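Side-chain contacts in escrt-iii (PDB 2XVC), which takes part in archaeal cell division and probably uses this winged-helix domain in the recruitment of ESCRT-III to membranes: residues L16-N21 / E29-V34; E47-K50 / L54-V57. All blocks are in the same frame, centred on the assembly; numbering follows the deposited sequence.

Interaction 1: L16-N21 / E29-V34; sequences LDYIVN and EHFSKV
Y18 and F31 form a T-shaped (edge-to-face) aromatic pair between helix 12-21 and helix 28-35. F31 presents its CD2-CE2 edge to one face of the Y18 ring. The F31 CE2 atom sits over the centre of the Y18 ring, 3.5 Å above its plane. F31 CD2 lies further toward the hydroxyl end, 3.5 Å from Y18 CE2. The ring planes are turned by 70° and the centroids are 4.8 Å apart. Both side chains hold CG anti to the backbone N (chi1 175° for Y18, -173° for F31). This extends each ring from its own helix, and the two slide past each other in opposite directions. The nearest CA atoms, those of Y18 and F31, are 10.0 Å apart. The close packing is confined to these two rings; the segments bury 120 Å² in all. Toward solvent the contact is loose. H30 is exposed and brings only the end of its ring toward Y18, with H30 CD2 4.5 Å from Y18 OH. V34 CG2, one turn on, lies over one face of that imidazole, offset toward its rim. With an alanine in place of Y18, the F31 edge would probably lose the aromatic face it points at, leaving a gap between the helices. Y35, in helix 28-35, brings its ring to both Y18 and F31 and extends the pair into an aromatic cluster in the core of the winged-helix domain. L26 of strand 25-27 packs on both rings too, and V42 of helix 39-51 touches F31.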
ATOM      1  N   LEU A  16      -5.783   0.135  -1.681  1.00 40.85           N
ATOM      2  CA  LEU A  16      -6.479   1.123  -0.856  1.00 40.84           C
ATOM      3  C   LEU A  16      -7.536   0.459   0.015  1.00 40.69           C
ATOM      4  O   LEU A  16      -7.654   0.776   1.193  1.00 40.63           O
ATOM      5  CB  LEU A  16      -7.108   2.225  -1.721  1.00 40.78           C
ATOM      6  CG  LEU A  16      -7.839   3.359  -0.989  1.00 41.41           C
ATOM      7  CD1 LEU A  16      -6.894   4.132  -0.085  1.00 41.01           C
ATOM      8  CD2 LEU A  16      -8.508   4.304  -1.978  1.00 41.40           C
ATOM      9  N   ASP A  17      -8.300  -0.462  -0.565  1.00 40.80           N
ATOM     10  CA  ASP A  17      -9.283  -1.230   0.202  1.00 41.15           C
ATOM     11  C   ASP A  17      -8.600  -2.028   1.316  1.00 40.42           C
ATOM     12  O   ASP A  17      -9.088  -2.065   2.441  1.00 40.32           O
ATOM     13  CB  ASP A  17     -10.090  -2.169  -0.705  1.00 41.65           C
ATOM     14  CG  ASP A  17     -11.151  -1.440  -1.530  1.00 44.29           C
ATOM     15  OD1 ASP A  17     -11.470  -0.266  -1.238  1.00 46.46           O
ATOM     16  OD2 ASP A  17     -11.677  -2.058  -2.480  1.00 47.90           O
ATOM     17  N   TYR A  18      -7.470  -2.657   0.997  1.00 39.98           N
ATOM     18  CA  TYR A  18      -6.707  -3.404   2.001  1.00 39.68           C
ATOM     19  C   TYR A  18      -6.268  -2.502   3.158  1.00 39.54           C
ATOM     20  O   TYR A  18      -6.425  -2.860   4.321  1.00 39.28           O
ATOM     21  CB  TYR A  18      -5.484  -4.089   1.377  1.00 39.43           C
ATOM     22  CG  TYR A  18      -4.602  -4.764   2.410  1.00 38.94           C
ATOM     23  CD1 TYR A  18      -4.836  -6.081   2.800  1.00 38.28           C
ATOM     24  CD2 TYR A  18      -3.544  -4.075   3.008  1.00 38.73           C
ATOM     25  CE1 TYR A  18      -4.030  -6.702   3.764  1.00 38.92           C
ATOM     26  CE2 TYR A  18      -2.735  -4.683   3.968  1.00 38.57           C
ATOM     27  CZ  TYR A  18      -2.982  -5.996   4.334  1.00 38.51           C
ATOM     28  OH  TYR A  18      -2.177  -6.595   5.270  1.00 39.25           O
ATOM     29  N   ILE A  19      -5.729  -1.334   2.817  1.00 39.70           N
ATOM     30  CA  ILE A  19      -5.260  -0.361   3.798  1.00 40.13           C
ATOM     31  C   ILE A  19      -6.388   0.081   4.734  1.00 40.51           C
ATOM     32  O   ILE A  19      -6.224   0.083   5.954  1.00 40.26           O
ATOM     33  CB  ILE A  19      -4.620   0.865   3.103  1.00 40.32           C
ATOM     34  CG1 ILE A  19      -3.261   0.491   2.509  1.00 40.22           C
ATOM     35  CG2 ILE A  19      -4.485   2.028   4.074  1.00 40.13           C
ATOM     36  CD1 ILE A  19      -2.781   1.450   1.430  1.00 41.25           C
ATOM     37  N   VAL A  20      -7.531   0.442   4.162  1.00 41.17           N
ATOM     38  CA  VAL A  20      -8.687   0.849   4.966  1.00 41.88           C
ATOM     39  C   VAL A  20      -9.122  -0.297   5.883  1.00 42.20           C
ATOM     40  O   VAL A  20      -9.264  -0.112   7.096  1.00 42.36           O
ATOM     41  CB  VAL A  20      -9.851   1.338   4.074  1.00 42.04           C
ATOM     42  CG1 VAL A  20     -11.129   1.511   4.885  1.00 42.58           C
ATOM     43  CG2 VAL A  20      -9.469   2.644   3.376  1.00 42.19           C
ATOM     44  N   ASN A  21      -9.288  -1.484   5.308  1.00 42.56           N
ATOM     45  CA  ASN A  21      -9.659  -2.671   6.083  1.00 43.21           C
ATOM     46  C   ASN A  21      -8.621  -3.084   7.135  1.00 42.82           C
ATOM     47  O   ASN A  21      -8.964  -3.726   8.127  1.00 43.03           O
ATOM     48  CB  ASN A  21      -9.996  -3.841   5.146  1.00 43.81           C
ATOM     49  CG  ASN A  21     -11.274  -3.593   4.338  1.00 46.32           C
ATOM     50  OD1 ASN A  21     -12.204  -2.935   4.814  1.00 49.43           O
ATOM     51  ND2 ASN A  21     -11.320  -4.113   3.114  1.00 48.38           N
ATOM     52  N   GLU A  29       6.964  -5.176   4.009  1.00 39.03           N
ATOM     53  CA  GLU A  29       7.635  -6.478   4.102  1.00 40.48           C
ATOM     54  C   GLU A  29       6.615  -7.613   4.258  1.00 40.04           C
ATOM     55  O   GLU A  29       6.601  -8.550   3.461  1.00 40.15           O
ATOM     56  CB  GLU A  29       8.645  -6.480   5.263  1.00 41.11           C
ATOM     57  CG  GLU A  29       9.608  -7.680   5.294  1.00 45.92           C
ATOM     58  CD  GLU A  29      10.548  -7.737   4.086  1.00 50.96           C
ATOM     59  OE1 GLU A  29      10.915  -6.668   3.539  1.00 53.96           O
ATOM     60  OE2 GLU A  29      10.927  -8.861   3.682  1.00 53.99           O
ATOM     61  N   HIS A  30       5.763  -7.509   5.278  1.00 39.83           N
ATOM     62  CA  HIS A  30       4.700  -8.480   5.537  1.00 39.71           C
ATOM     63  C   HIS A  30       3.760  -8.634   4.332  1.00 39.21           C
ATOM     64  O   HIS A  30       3.485  -9.755   3.900  1.00 39.01           O
ATOM     65  CB  HIS A  30       3.921  -8.072   6.794  1.00 40.20           C
ATOM     66  CG  HIS A  30       2.749  -8.950   7.109  1.00 41.86           C
ATOM     67  ND1 HIS A  30       2.878 -10.166   7.744  1.00 43.70           N
ATOM     68  CD2 HIS A  30       1.420  -8.777   6.894  1.00 43.50           C
ATOM     69  CE1 HIS A  30       1.683 -10.710   7.897  1.00 44.22           C
ATOM     70  NE2 HIS A  30       0.782  -9.889   7.388  1.00 44.75           N
ATOM     71  N   PHE A  31       3.295  -7.511   3.781  1.00 38.62           N
ATOM     72  CA  PHE A  31       2.359  -7.524   2.654  1.00 38.12           C
ATOM     73  C   PHE A  31       2.943  -8.227   1.434  1.00 38.41           C
ATOM     74  O   PHE A  31       2.263  -9.024   0.787  1.00 37.82           O
ATOM     75  CB  PHE A  31       1.920  -6.104   2.290  1.00 37.92           C
ATOM     76  CG  PHE A  31       0.829  -6.050   1.256  1.00 37.10           C
ATOM     77  CD1 PHE A  31       1.136  -5.993  -0.100  1.00 36.00           C
ATOM     78  CD2 PHE A  31      -0.507  -6.057   1.643  1.00 37.18           C
ATOM     79  CE1 PHE A  31       0.128  -5.950  -1.067  1.00 36.13           C
ATOM     80  CE2 PHE A  31      -1.527  -6.011   0.687  1.00 36.54           C
ATOM     81  CZ  PHE A  31      -1.207  -5.954  -0.668  1.00 35.95           C
ATOM     82  N   SER A  32       4.203  -7.924   1.125  1.00 38.92           N
ATOM     83  CA  SER A  32       4.892  -8.541   0.001  1.00 39.69           C
ATOM     84  C   SER A  32       4.994 -10.055   0.196  1.00 40.05           C
ATOM     85  O   SER A  32       4.776 -10.822  -0.736  1.00 40.06           O
ATOM     86  CB  SER A  32       6.288  -7.945  -0.159  1.00 39.90           C
ATOM     87  OG  SER A  32       6.974  -8.574  -1.228  1.00 39.88           O
ATOM     88  N   LYS A  33       5.307 -10.462   1.421  1.00 40.70           N
ATOM     89  CA  LYS A  33       5.432 -11.867   1.789  1.00 41.64           C
ATOM     90  C   LYS A  33       4.098 -12.625   1.638  1.00 41.35           C
ATOM     91  O   LYS A  33       4.046 -13.686   1.016  1.00 41.71           O
ATOM     92  CB  LYS A  33       5.972 -11.967   3.221  1.00 42.23           C
ATOM     93  CG  LYS A  33       6.635 -13.304   3.585  1.00 45.62           C
ATOM     94  CD  LYS A  33       5.715 -14.223   4.396  1.00 49.42           C
ATOM     95  CE  LYS A  33       5.819 -13.944   5.899  1.00 51.91           C
ATOM     96  NZ  LYS A  33       4.690 -14.584   6.646  1.00 53.43           N
ATOM     97  N   VAL A  34       3.024 -12.055   2.179  1.00 40.52           N
ATOM     98  CA  VAL A  34       1.729 -12.728   2.227  1.00 39.85           C
ATOM     99  C   VAL A  34       0.996 -12.707   0.877  1.00 39.61           C
ATOM    100  O   VAL A  34       0.452 -13.731   0.440  1.00 39.19           O
ATOM    101  CB  VAL A  34       0.846 -12.135   3.353  1.00 40.03           C
ATOM    102  CG1 VAL A  34      -0.548 -12.749   3.346  1.00 40.25           C
ATOM    103  CG2 VAL A  34       1.514 -12.343   4.706  1.00 39.55           C
TER

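Interaction 2: E47-K50 / L54-V57; sequences EALK and LIAV
I55 CG1 lies over one face of the flat L49-K50 peptide group, 3.7 Å from K50 N. At the oxygen end of the same group, L54 N donates a hydrogen bond of 3.0 Å to L49 O. It is nearly in line with the carbonyl (C=O...N angle 164°). The bond ties the loop before the strand back to the last turn of helix 39-51. Apolar side chains fill in around it. L49 CD2 meets L54 CD1 at 3.8 Å, the two leucines crossing at about a right angle. I55 holds CG1 between its backbone N and carbonyl carbon (chi1 64°). This directs CG1 toward the helix, and the extended chi2 carries I55 CD1 to L49 CB, 3.8 Å away. The outer side is thinner. The K50 chain crosses V57, with K50 CD 4.2 Å from V57 CG2, and bends at chi3. K50 NZ forms a salt bridge with E47 OE1 at 3.3 Å, weak as a hydrogen bond. L49 and I55 are buried, while K50 and V57 are exposed. Helix 12-21 packs here through E12 on L49 and L16 on I55. The contact belongs to the winged-helix domain, built here from helix 12-21, strand 25-27, helices 28-35 and 39-51 and, after a short loop, strand 55-58.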
ATOM      1  N   GLU A  47       2.694   5.270  -4.173  1.00 43.86           N
ATOM      2  CA  GLU A  47       3.038   6.568  -4.752  1.00 44.79           C
ATOM      3  C   GLU A  47       1.916   7.121  -5.621  1.00 44.96           C
ATOM      4  O   GLU A  47       1.618   8.310  -5.553  1.00 45.40           O
ATOM      5  CB  GLU A  47       4.348   6.502  -5.546  1.00 45.01           C
ATOM      6  CG  GLU A  47       5.597   6.260  -4.690  1.00 46.20           C
ATOM      7  CD  GLU A  47       5.838   7.332  -3.624  1.00 48.06           C
ATOM      8  OE1 GLU A  47       5.281   8.450  -3.722  1.00 48.93           O
ATOM      9  OE2 GLU A  47       6.600   7.050  -2.678  1.00 49.41           O
ATOM     10  N   ALA A  48       1.292   6.255  -6.417  1.00 45.28           N
ATOM     11  CA  ALA A  48       0.164   6.653  -7.260  1.00 45.52           C
ATOM     12  C   ALA A  48      -1.050   7.072  -6.426  1.00 45.74           C
ATOM     13  O   ALA A  48      -1.728   8.044  -6.765  1.00 45.76           O
ATOM     14  CB  ALA A  48      -0.202   5.543  -8.236  1.00 45.41           C
ATOM     15  N   LEU A  49      -1.310   6.346  -5.336  1.00 45.74           N
ATOM     16  CA  LEU A  49      -2.362   6.713  -4.382  1.00 45.93           C
ATOM     17  C   LEU A  49      -2.069   8.051  -3.701  1.00 46.46           C
ATOM     18  O   LEU A  49      -2.964   8.882  -3.548  1.00 46.27           O
ATOM     19  CB  LEU A  49      -2.552   5.618  -3.323  1.00 45.67           C
ATOM     20  CG  LEU A  49      -3.213   4.308  -3.765  1.00 45.20           C
ATOM     21  CD1 LEU A  49      -3.169   3.276  -2.642  1.00 43.33           C
ATOM     22  CD2 LEU A  49      -4.651   4.545  -4.230  1.00 44.15           C
ATOM     23  N   LYS A  50      -0.814   8.248  -3.304  1.00 47.03           N
ATOM     24  CA  LYS A  50      -0.375   9.485  -2.673  1.00 48.17           C
ATOM     25  C   LYS A  50      -0.498  10.670  -3.631  1.00 48.90           C
ATOM     26  O   LYS A  50      -1.025  11.720  -3.262  1.00 49.18           O
ATOM     27  CB  LYS A  50       1.065   9.348  -2.178  1.00 48.13           C
ATOM     28  CG  LYS A  50       1.534  10.497  -1.300  1.00 49.55           C
ATOM     29  CD  LYS A  50       2.996  10.344  -0.890  1.00 51.69           C
ATOM     30  CE  LYS A  50       3.931  10.903  -1.953  1.00 53.45           C
ATOM     31  NZ  LYS A  50       5.345  10.934  -1.476  1.00 54.44           N
ATOM     32  N   LEU A  54      -5.209  10.489  -2.459  1.00 44.26           N
ATOM     33  CA  LEU A  54      -6.134   9.531  -1.854  1.00 43.03           C
ATOM     34  C   LEU A  54      -5.687   9.065  -0.463  1.00 42.30           C
ATOM     35  O   LEU A  54      -6.518   8.685   0.365  1.00 41.51           O
ATOM     36  CB  LEU A  54      -6.350   8.331  -2.780  1.00 43.26           C
ATOM     37  CG  LEU A  54      -7.140   8.590  -4.070  1.00 44.22           C
ATOM     38  CD1 LEU A  54      -7.111   7.370  -4.981  1.00 44.82           C
ATOM     39  CD2 LEU A  54      -8.583   8.999  -3.766  1.00 44.88           C
ATOM     40  N   ILE A  55      -4.377   9.098  -0.220  1.00 41.58           N
ATOM     41  CA  ILE A  55      -3.808   8.705   1.073  1.00 41.11           C
ATOM     42  C   ILE A  55      -2.828   9.752   1.599  1.00 41.19           C
ATOM     43  O   ILE A  55      -2.216  10.478   0.819  1.00 41.27           O
ATOM     44  CB  ILE A  55      -3.104   7.318   1.009  1.00 40.98           C
ATOM     45  CG1 ILE A  55      -1.890   7.341   0.067  1.00 40.23           C
ATOM     46  CG2 ILE A  55      -4.097   6.227   0.594  1.00 40.48           C
ATOM     47  CD1 ILE A  55      -1.041   6.065   0.107  1.00 39.50           C
ATOM     48  N   ALA A  56      -2.697   9.819   2.923  1.00 41.23           N
ATOM     49  CA  ALA A  56      -1.668  10.612   3.587  1.00 41.53           C
ATOM     50  C   ALA A  56      -0.734   9.666   4.342  1.00 41.82           C
ATOM     51  O   ALA A  56      -1.111   9.077   5.360  1.00 41.74           O
ATOM     52  CB  ALA A  56      -2.292  11.634   4.536  1.00 41.43           C
ATOM     53  N   VAL A  57       0.482   9.519   3.826  1.00 42.05           N
ATOM     54  CA  VAL A  57       1.442   8.548   4.344  1.00 42.55           C
ATOM     55  C   VAL A  57       2.124   9.066   5.604  1.00 42.96           C
ATOM     56  O   VAL A  57       2.487  10.242   5.668  1.00 42.88           O
ATOM     57  CB  VAL A  57       2.498   8.205   3.272  1.00 42.47           C
ATOM     58  CG1 VAL A  57       3.543   7.247   3.819  1.00 42.45           C
ATOM     59  CG2 VAL A  57       1.823   7.605   2.055  1.00 42.83           C
TER

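Interaction 1 closes along the chain before interaction 2 opens. Their centres are 14 Å apart, on opposite sides of the chain's centre. L16, on the same helix as Y18, reaches interaction 2: L16 CD1 is 3.6 Å from I55 CG2 and L16 CB 4.2 Å from L49 CD1. Helix 12-21 thus takes part in interaction 1 and packs on interaction 2. The bound peptide lies along this junction. L16, I19 and V20 offer it apolar contacts, and I55 to V57 pair with its strand in a parallel ladder, so it extends the sheet. The cadmium ions lie apart: one is about 12 Å from the F31 side chain, and their ligands are E38 and histidines of an apparent tag.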